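Local coordinates for malonyl acyl carrier protein transacylase (Streptococcus pneumoniae, PDB 3IM8) that probably transfers the malonyl group of malonyl-CoA to holo-acyl carrier protein, the step that supplies malonyl units for fatty acid synthesis, at residues 35-38 against 42-45; 92-97 against 101-106; 165-168 against 173-176; 277-282 against 291-296. All coordinates share one frame; numbering follows the deposited sequence.

Overall arrangement
From the N terminus, contact 1 closes the short turn between helices 27-40 and 44-50, and contact 2, further along the chain, closes that between helices 92-99 and 105-122. Contact 3 folds helix 171-184 back on strand 164-169, and contact 4 lays helix 277-285 on strand 290-294. The four loops follow one another in series; none nests in or crosses another. Contacts 1 and 2 touch, Ala36 and Arg35 packing on Phe105, with centres about 17 Å apart. Contact 3 belongs to the mixed sheet and lies across the chain's centre from contacts 1 and 2, whereas contact 4 joins the parallel sheet, its centre about 19 Å from that of contact 2.

Contact 1: residues 35-38 against 42-45; sequences RASQ and YDLR
With CG of Leu44 anti to the backbone N (chi1 -180°), its branch reaches back toward helix 27-40, while Ser37 holds OG beside its own backbone N (chi1 -70°), at the edge of the helix facing the incoming chain. OG of Ser37 then accepts a hydrogen bond from N of Leu44, 2.9 Å long and moderately bent, with an N-H...O angle of 146°. The same oxygen makes a weak hydrogen bond to the carbonyl of Ile33, one turn back, which helps fix its rotation. Serine suits the place: its short side chain spans the gap and takes up an amide at the start of helix 44-50. Beside this polar link, CD2 of Leu44 rests on CB of Ala36 at 3.9 Å, and the small alanine is consistent with the close approach here; both side chains also pack on Ala67 of helix 58-78. Asp43, the N-cap residue, uses OD1 to accept from N of Tyr46. Helix 44-50 thus begins with the amides of Leu44 and Tyr46 met by side-chain oxygens, from Ser37 behind and Asp43 within, which should offset part of the cost of burying these amides beside an apolar seam.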
# COMPACT_ATOMS: atom_id res chain seq x y z
N ARG A 35 18.73 8.76 -7.47
CA ARG A 35 18.78 9.05 -6.03
C ARG A 35 18.46 7.84 -5.13
O ARG A 35 19.09 7.65 -4.10
CB ARG A 35 17.83 10.20 -5.70
CG ARG A 35 18.48 11.22 -4.93
CD ARG A 35 19.42 12.03 -5.82
NE ARG A 35 20.46 12.69 -5.04
CZ ARG A 35 20.97 13.91 -5.28
NH1 ARG A 35 21.90 14.38 -4.46
NH2 ARG A 35 20.54 14.67 -6.30
N ALA A 36 17.48 7.00 -5.52
CA ALA A 36 17.15 5.86 -4.68
C ALA A 36 18.29 4.86 -4.82
O ALA A 36 18.65 4.20 -3.87
CB ALA A 36 15.82 5.26 -5.09
N SER A 37 18.86 4.77 -6.02
CA SER A 37 19.95 3.82 -6.27
C SER A 37 21.12 4.15 -5.38
O SER A 37 21.60 3.25 -4.72
CB SER A 37 20.38 3.78 -7.73
OG SER A 37 19.36 3.17 -8.52
N GLN A 38 21.54 5.42 -5.32
CA GLN A 38 22.54 5.87 -4.34
C GLN A 38 22.23 5.48 -2.90
O GLN A 38 23.08 4.93 -2.21
CB GLN A 38 22.82 7.37 -4.39
CG GLN A 38 24.21 7.70 -3.89
CD GLN A 38 24.75 9.02 -4.45
OE1 GLN A 38 25.96 9.32 -4.35
NE2 GLN A 38 23.85 9.81 -5.05
N TYR A 42 22.97 -0.03 -4.67
CA TYR A 42 22.83 -0.90 -5.87
C TYR A 42 21.92 -0.22 -6.91
O TYR A 42 21.13 0.71 -6.62
CB TYR A 42 22.34 -2.31 -5.52
CG TYR A 42 20.93 -2.33 -4.97
CD1 TYR A 42 19.82 -2.07 -5.81
CD2 TYR A 42 20.71 -2.62 -3.62
CE1 TYR A 42 18.50 -2.11 -5.29
CE2 TYR A 42 19.43 -2.66 -3.10
CZ TYR A 42 18.33 -2.40 -3.94
OH TYR A 42 17.10 -2.44 -3.41
N ASP A 43 22.07 -0.67 -8.15
CA ASP A 43 21.40 -0.07 -9.28
C ASP A 43 19.94 -0.53 -9.24
O ASP A 43 19.67 -1.64 -9.68
CB ASP A 43 22.09 -0.55 -10.59
CG ASP A 43 21.51 0.11 -11.87
OD1 ASP A 43 20.41 0.69 -11.88
OD2 ASP A 43 22.18 -0.01 -12.90
N LEU A 44 19.03 0.31 -8.71
CA LEU A 44 17.59 -0.03 -8.69
C LEU A 44 16.94 -0.06 -10.09
O LEU A 44 15.97 -0.81 -10.35
CB LEU A 44 16.80 0.91 -7.76
CG LEU A 44 15.27 0.73 -7.60
CD1 LEU A 44 14.90 -0.60 -6.99
CD2 LEU A 44 14.69 1.91 -6.75
N ARG A 45 17.45 0.76 -11.00
CA ARG A 45 16.87 0.82 -12.34
C ARG A 45 17.11 -0.55 -13.06
O ARG A 45 16.19 -1.13 -13.69
CB ARG A 45 17.52 1.99 -13.11
CG ARG A 45 17.20 2.07 -14.60
CD ARG A 45 15.79 2.67 -14.79
NE ARG A 45 14.71 1.67 -14.88
CZ ARG A 45 13.47 1.85 -14.44
NH1 ARG A 45 13.13 3.00 -13.86
NH2 ARG A 45 12.58 0.88 -14.58

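Contact 2: residues 92-97 against 101-106; sequences GEYSAL and GALDFE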
# COMPACT_ATOMS: atom_id res chain seq x y z
N GLY A 92 2.42 1.71 0.10
CA GLY A 92 2.02 3.01 -0.51
C GLY A 92 1.78 4.16 0.50
O GLY A 92 1.64 5.34 0.14
N GLU A 93 1.69 3.84 1.77
CA GLU A 93 1.51 4.88 2.78
C GLU A 93 2.79 5.68 2.91
O GLU A 93 2.75 6.88 3.25
CB GLU A 93 1.17 4.24 4.14
CG GLU A 93 0.96 5.23 5.26
CD GLU A 93 -0.12 4.75 6.18
OE1 GLU A 93 -1.30 4.84 5.82
OE2 GLU A 93 0.22 4.23 7.24
N TYR A 94 3.91 5.02 2.65
CA TYR A 94 5.23 5.68 2.78
C TYR A 94 5.46 6.61 1.62
O TYR A 94 5.98 7.72 1.79
CB TYR A 94 6.38 4.67 2.88
CG TYR A 94 6.47 3.98 4.21
CD1 TYR A 94 5.55 2.99 4.55
CD2 TYR A 94 7.45 4.33 5.13
CE1 TYR A 94 5.64 2.33 5.80
CE2 TYR A 94 7.55 3.67 6.37
CZ TYR A 94 6.66 2.68 6.69
OH TYR A 94 6.76 2.03 7.88
N SER A 95 5.06 6.16 0.44
CA SER A 95 5.08 7.02 -0.78
C SER A 95 4.27 8.31 -0.57
O SER A 95 4.71 9.39 -0.93
CB SER A 95 4.52 6.24 -1.99
OG SER A 95 5.21 5.01 -2.20
N ALA A 96 3.06 8.13 0.02
CA ALA A 96 2.12 9.18 0.43
C ALA A 96 2.72 10.08 1.53
O ALA A 96 2.53 11.30 1.51
CB ALA A 96 0.94 8.54 0.93
N LEU A 97 3.46 9.49 2.47
CA LEU A 97 4.21 10.29 3.47
C LEU A 97 5.22 11.20 2.82
O LEU A 97 5.35 12.35 3.23
CB LEU A 97 4.90 9.41 4.53
CG LEU A 97 3.91 8.92 5.61
CD1 LEU A 97 4.57 7.80 6.46
CD2 LEU A 97 3.39 10.08 6.51
N GLY A 101 4.81 15.60 2.31
CA GLY A 101 5.84 16.49 2.83
C GLY A 101 6.43 16.01 4.14
O GLY A 101 7.50 16.50 4.56
N ALA A 102 5.76 15.07 4.81
CA ALA A 102 6.22 14.62 6.13
C ALA A 102 7.48 13.74 6.17
O ALA A 102 8.27 13.80 7.12
CB ALA A 102 5.10 13.97 6.91
N LEU A 103 7.70 12.94 5.14
CA LEU A 103 8.89 12.07 5.08
C LEU A 103 9.83 12.45 3.92
O LEU A 103 9.37 12.57 2.78
CB LEU A 103 8.42 10.60 4.99
CG LEU A 103 9.39 9.44 4.76
CD1 LEU A 103 10.43 9.39 5.84
CD2 LEU A 103 8.54 8.15 4.75
N ASP A 104 11.12 12.67 4.22
CA ASP A 104 12.13 12.94 3.18
C ASP A 104 12.26 11.72 2.23
O ASP A 104 12.18 10.56 2.67
CB ASP A 104 13.50 13.30 3.80
CG ASP A 104 14.65 13.34 2.75
OD1 ASP A 104 14.78 14.35 2.02
OD2 ASP A 104 15.45 12.37 2.66
N PHE A 105 12.43 12.00 0.95
CA PHE A 105 12.45 10.92 -0.00
C PHE A 105 13.60 9.92 0.25
O PHE A 105 13.37 8.70 0.30
CB PHE A 105 12.55 11.47 -1.42
CG PHE A 105 12.76 10.42 -2.43
CD1 PHE A 105 11.85 9.38 -2.56
CD2 PHE A 105 13.88 10.44 -3.26
CE1 PHE A 105 12.02 8.37 -3.54
CE2 PHE A 105 14.08 9.45 -4.19
CZ PHE A 105 13.13 8.40 -4.33
N GLU A 106 14.82 10.44 0.38
CA GLU A 106 15.98 9.59 0.67
C GLU A 106 15.86 8.80 1.99
O GLU A 106 16.24 7.62 2.08
CB GLU A 106 17.28 10.43 0.58
CG GLU A 106 17.63 10.70 -0.87
CD GLU A 106 18.66 11.80 -1.10
OE1 GLU A 106 18.35 12.97 -0.80
OE2 GLU A 106 19.73 11.51 -1.65
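Leu103 lays its side chain over Leu97, CB against CB at 3.7 Å, and extends CD2 along the helix toward Tyr94. That methyl, CD2 of Leu103, lies 3.9 Å from CB of Leu97 and 4.0 Å from CD2 of Tyr94, meeting the ring at an oblique angle. CG of Leu103 stands anti to the backbone N (chi1 173°), which carries the branch back over helix 92-99 instead of onward into the turn. Ala102 adds a smaller apolar patch, its CB 4.3 Å from CD2 of Leu97; Phe222 packs on both residues, so the small methyl sits in an apolar setting. Leucines and a tyrosine suit this buried side: Leu244 of helix 240-247 lies against Tyr94 and Leu97, while Leu111 and Val112 of helix 105-122 also touch the tyrosine.

A backbone hydrogen bond spans the turn. N of Leu103 donates to O of Leu97 at 3.1 Å, fairly straight at 159°, although the donor sits well above the carbonyl plane, 61° out of it. The hydroxyl of Ser100 also lies within hydrogen-bonding geometry of this carbonyl and of O of Ala96, and its single proton must be shared between them. Gly101 leaves the helix with positive phi, a conformation that glycine adopts with little strain. Segment 92-97 starts at Gly92 of a GxSxG pattern, consistent with a nucleophile elbow at the predicted active-site Ser90; the side chains of Tyr94 and Ser90 are about 7 Å apart. The carbonyl of Leu97, where the chain turns away, is met by Leu103 N and Ser100 OG, a pairing that lets the end of the helix stay buried among apolar side chains.

Contact 3: residues 165-168 against 173-176; sequences IVIA and AVDR
Strand 164-169 runs extended alongside helix 171-184, and the two backbones come nearest at Ala168 and Val174, whose CA atoms are 6.7 Å apart with no hydrogen bond between the segments. Val174 does the work on the helical side, and its two methyls part to meet different targets. CG1 of Val174 meets CD1 of Ile167 at 4.0 Å, where the two side chains cross at a slant; CG2 of Val174 comes down on the main chain, 3.6 Å from C of Ala168 and 3.9 Å from O of Ala168. Ile167 carries CG1 in the crowded position between its backbone N and carbonyl carbon (chi1 63°), and the chain then stretches on to bring CD1 to the helix. A branched valine offers one methyl to each partner, and the long isoleucine supplies reach from the sheet. CB of Ala168 points away from the helix to the other face of the sheet, packing on Met130, Ala157 and Thr200, about 7 Å from the side chain of the predicted active-site His199. Ile167 also packs on Ile141 and Cys145 of helix 138-148, while Val174 touches Val154 and Lys129 on the strands flanking 164-169, so helices 138-148 and 171-184 share one face of the mixed sheet.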
# COMPACT_ATOMS: atom_id res chain seq x y z
N ILE A 165 -13.11 -8.21 1.52
CA ILE A 165 -12.28 -8.15 2.72
C ILE A 165 -11.38 -9.37 2.77
O ILE A 165 -11.85 -10.51 2.71
CB ILE A 165 -13.19 -8.07 4.01
CG1 ILE A 165 -13.85 -6.67 4.03
CG2 ILE A 165 -12.35 -8.34 5.29
CD1 ILE A 165 -15.05 -6.49 4.93
N VAL A 166 -10.08 -9.13 2.87
CA VAL A 166 -9.14 -10.20 2.99
C VAL A 166 -8.86 -10.50 4.46
O VAL A 166 -8.46 -9.59 5.23
CB VAL A 166 -7.78 -9.92 2.26
CG1 VAL A 166 -6.85 -11.16 2.35
CG2 VAL A 166 -8.02 -9.49 0.80
N ILE A 167 -9.03 -11.77 4.83
CA ILE A 167 -8.61 -12.25 6.16
C ILE A 167 -7.24 -12.88 6.03
O ILE A 167 -6.92 -13.47 5.01
CB ILE A 167 -9.67 -13.26 6.74
CG1 ILE A 167 -9.79 -14.51 5.85
CG2 ILE A 167 -11.05 -12.60 6.74
CD1 ILE A 167 -10.24 -15.75 6.63
N ALA A 168 -6.42 -12.79 7.07
CA ALA A 168 -5.12 -13.41 7.03
C ALA A 168 -4.73 -14.04 8.39
O ALA A 168 -5.38 -13.78 9.42
CB ALA A 168 -4.09 -12.36 6.61
N ALA A 173 -5.82 -21.88 11.62
CA ALA A 173 -6.76 -20.86 12.07
C ALA A 173 -7.54 -20.25 10.90
O ALA A 173 -8.76 -20.06 10.99
CB ALA A 173 -6.05 -19.78 12.90
N VAL A 174 -6.86 -19.97 9.78
CA VAL A 174 -7.58 -19.38 8.64
C VAL A 174 -8.56 -20.37 7.98
O VAL A 174 -9.65 -19.96 7.53
CB VAL A 174 -6.63 -18.73 7.60
CG1 VAL A 174 -7.39 -18.47 6.26
CG2 VAL A 174 -6.02 -17.39 8.15
N ASP A 175 -8.15 -21.65 7.88
CA ASP A 175 -9.01 -22.75 7.40
C ASP A 175 -10.27 -22.84 8.27
O ASP A 175 -11.36 -23.06 7.73
CB ASP A 175 -8.28 -24.12 7.41
CG ASP A 175 -7.24 -24.26 6.28
OD1 ASP A 175 -7.37 -23.57 5.25
OD2 ASP A 175 -6.28 -25.06 6.44
N ARG A 176 -10.15 -22.67 9.59
CA ARG A 176 -11.31 -22.75 10.50
C ARG A 176 -12.24 -21.57 10.22
O ARG A 176 -13.47 -21.75 10.07
CB ARG A 176 -10.85 -22.88 12.00
CG ARG A 176 -11.93 -22.97 13.14
CD ARG A 176 -13.00 -24.15 13.13
NE ARG A 176 -14.10 -23.86 14.11
CZ ARG A 176 -15.40 -24.20 14.00
NH1 ARG A 176 -15.83 -24.90 12.96
NH2 ARG A 176 -16.27 -23.87 14.95

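Contact 4: residues 277-282 against 291-296; sequences VLSGFV and LAHVED
Van der Waals contacts of the Leu291 methyls with Ser279 and Val282 make up most of this meeting. Leu291 straddles the serine: its CD1 lies 3.6 Å from OG of Ser279, and its CD2 touches O of Ser279 at 3.4 Å. With CG anti to the backbone N (chi1 -179°), the leucine rises from the strand to spread both methyls against the helix. CD2 of Leu291 also nears CG1 of Val282 at 4.3 Å, one turn further on, and the valine completes the apolar patch with Phe269 of strand 268-272.

No hydrogen bond joins the two segments; OG of Ser279 lies 3.7 Å from CB of His293 and bonds instead to OE1 of Glu271 on the adjoining strand, whose OE2 accepts from N of Leu278. Serine is apt: its small CB lets Leu291 close in while its hydroxyl holds the buried side of the helix to the carboxylate.

As to the backbones, the short helix and strand segments run almost antiparallel, at 172°, their axes 8.7 Å apart at closest. This belongs to a beta-alpha-beta crossover: strand 268-272, helix 277-285 and strand 290-294, with the last at an edge of the four-stranded parallel sheet.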
# COMPACT_ATOMS: atom_id res chain seq x y z
N VAL A 277 -4.68 -1.12 -9.00
CA VAL A 277 -5.39 -1.88 -7.95
C VAL A 277 -6.36 -0.96 -7.12
O VAL A 277 -7.49 -1.34 -6.88
CB VAL A 277 -4.43 -2.64 -6.98
CG1 VAL A 277 -5.25 -3.33 -5.84
CG2 VAL A 277 -3.52 -3.67 -7.74
N LEU A 278 -5.88 0.20 -6.67
CA LEU A 278 -6.73 1.09 -5.89
C LEU A 278 -7.91 1.62 -6.69
O LEU A 278 -9.05 1.74 -6.15
CB LEU A 278 -5.92 2.23 -5.24
CG LEU A 278 -4.73 1.69 -4.45
CD1 LEU A 278 -3.88 2.81 -3.72
CD2 LEU A 278 -5.13 0.59 -3.40
N SER A 279 -7.65 1.97 -7.95
CA SER A 279 -8.75 2.36 -8.87
C SER A 279 -9.88 1.34 -8.93
O SER A 279 -11.03 1.71 -8.80
CB SER A 279 -8.23 2.61 -10.29
OG SER A 279 -7.22 3.59 -10.25
N GLY A 280 -9.56 0.06 -9.12
CA GLY A 280 -10.55 -1.03 -9.01
C GLY A 280 -11.40 -1.03 -7.73
O GLY A 280 -12.59 -1.30 -7.79
N PHE A 281 -10.78 -0.77 -6.58
CA PHE A 281 -11.43 -0.62 -5.28
C PHE A 281 -12.34 0.62 -5.23
O PHE A 281 -13.48 0.51 -4.85
CB PHE A 281 -10.41 -0.53 -4.12
CG PHE A 281 -9.53 -1.77 -3.91
CD1 PHE A 281 -8.33 -1.65 -3.23
CD2 PHE A 281 -9.90 -3.03 -4.35
CE1 PHE A 281 -7.52 -2.74 -3.01
CE2 PHE A 281 -9.10 -4.15 -4.09
CZ PHE A 281 -7.89 -3.98 -3.45
N VAL A 282 -11.85 1.79 -5.61
CA VAL A 282 -12.66 3.05 -5.54
C VAL A 282 -13.91 3.04 -6.51
O VAL A 282 -14.92 3.75 -6.28
CB VAL A 282 -11.75 4.30 -5.79
CG1 VAL A 282 -12.58 5.60 -5.94
CG2 VAL A 282 -10.64 4.44 -4.66
N LEU A 291 -12.10 9.21 -11.56
CA LEU A 291 -10.94 8.39 -11.29
C LEU A 291 -10.08 8.26 -12.53
O LEU A 291 -10.58 8.25 -13.66
CB LEU A 291 -11.43 7.04 -10.87
CG LEU A 291 -10.60 5.82 -10.46
CD1 LEU A 291 -9.69 6.05 -9.24
CD2 LEU A 291 -11.71 4.83 -10.09
N ALA A 292 -8.78 8.12 -12.28
CA ALA A 292 -7.75 8.06 -13.27
C ALA A 292 -6.57 7.41 -12.57
O ALA A 292 -6.45 7.46 -11.34
CB ALA A 292 -7.38 9.46 -13.67
N HIS A 293 -5.71 6.77 -13.33
CA HIS A 293 -4.47 6.27 -12.79
C HIS A 293 -3.34 6.62 -13.74
O HIS A 293 -3.59 6.78 -14.92
CB HIS A 293 -4.57 4.77 -12.56
CG HIS A 293 -4.78 3.96 -13.80
ND1 HIS A 293 -3.74 3.43 -14.54
CD2 HIS A 293 -5.92 3.58 -14.44
CE1 HIS A 293 -4.22 2.77 -15.57
NE2 HIS A 293 -5.54 2.86 -15.54
N VAL A 294 -2.11 6.75 -13.23
CA VAL A 294 -0.96 6.98 -14.08
C VAL A 294 0.14 6.00 -13.69
O VAL A 294 0.58 6.02 -12.52
CB VAL A 294 -0.46 8.45 -13.98
CG1 VAL A 294 0.75 8.65 -14.89
CG2 VAL A 294 -1.51 9.39 -14.45
N GLU A 295 0.54 5.13 -14.63
CA GLU A 295 1.67 4.20 -14.39
C GLU A 295 2.68 4.14 -15.57
O GLU A 295 3.77 3.59 -15.43
CB GLU A 295 1.15 2.77 -14.12
CG GLU A 295 0.55 2.14 -15.37
CD GLU A 295 0.09 0.74 -15.16
OE1 GLU A 295 0.57 0.06 -14.23
OE2 GLU A 295 -0.80 0.31 -15.91
N ASP A 296 2.30 4.71 -16.73
CA ASP A 296 3.07 4.63 -18.00
C ASP A 296 2.69 5.78 -18.99
O ASP A 296 1.88 6.65 -18.66
CB ASP A 296 2.92 3.24 -18.66
CG ASP A 296 1.49 2.91 -19.05
OD1 ASP A 296 0.62 3.80 -19.01
OD2 ASP A 296 1.19 1.72 -19.35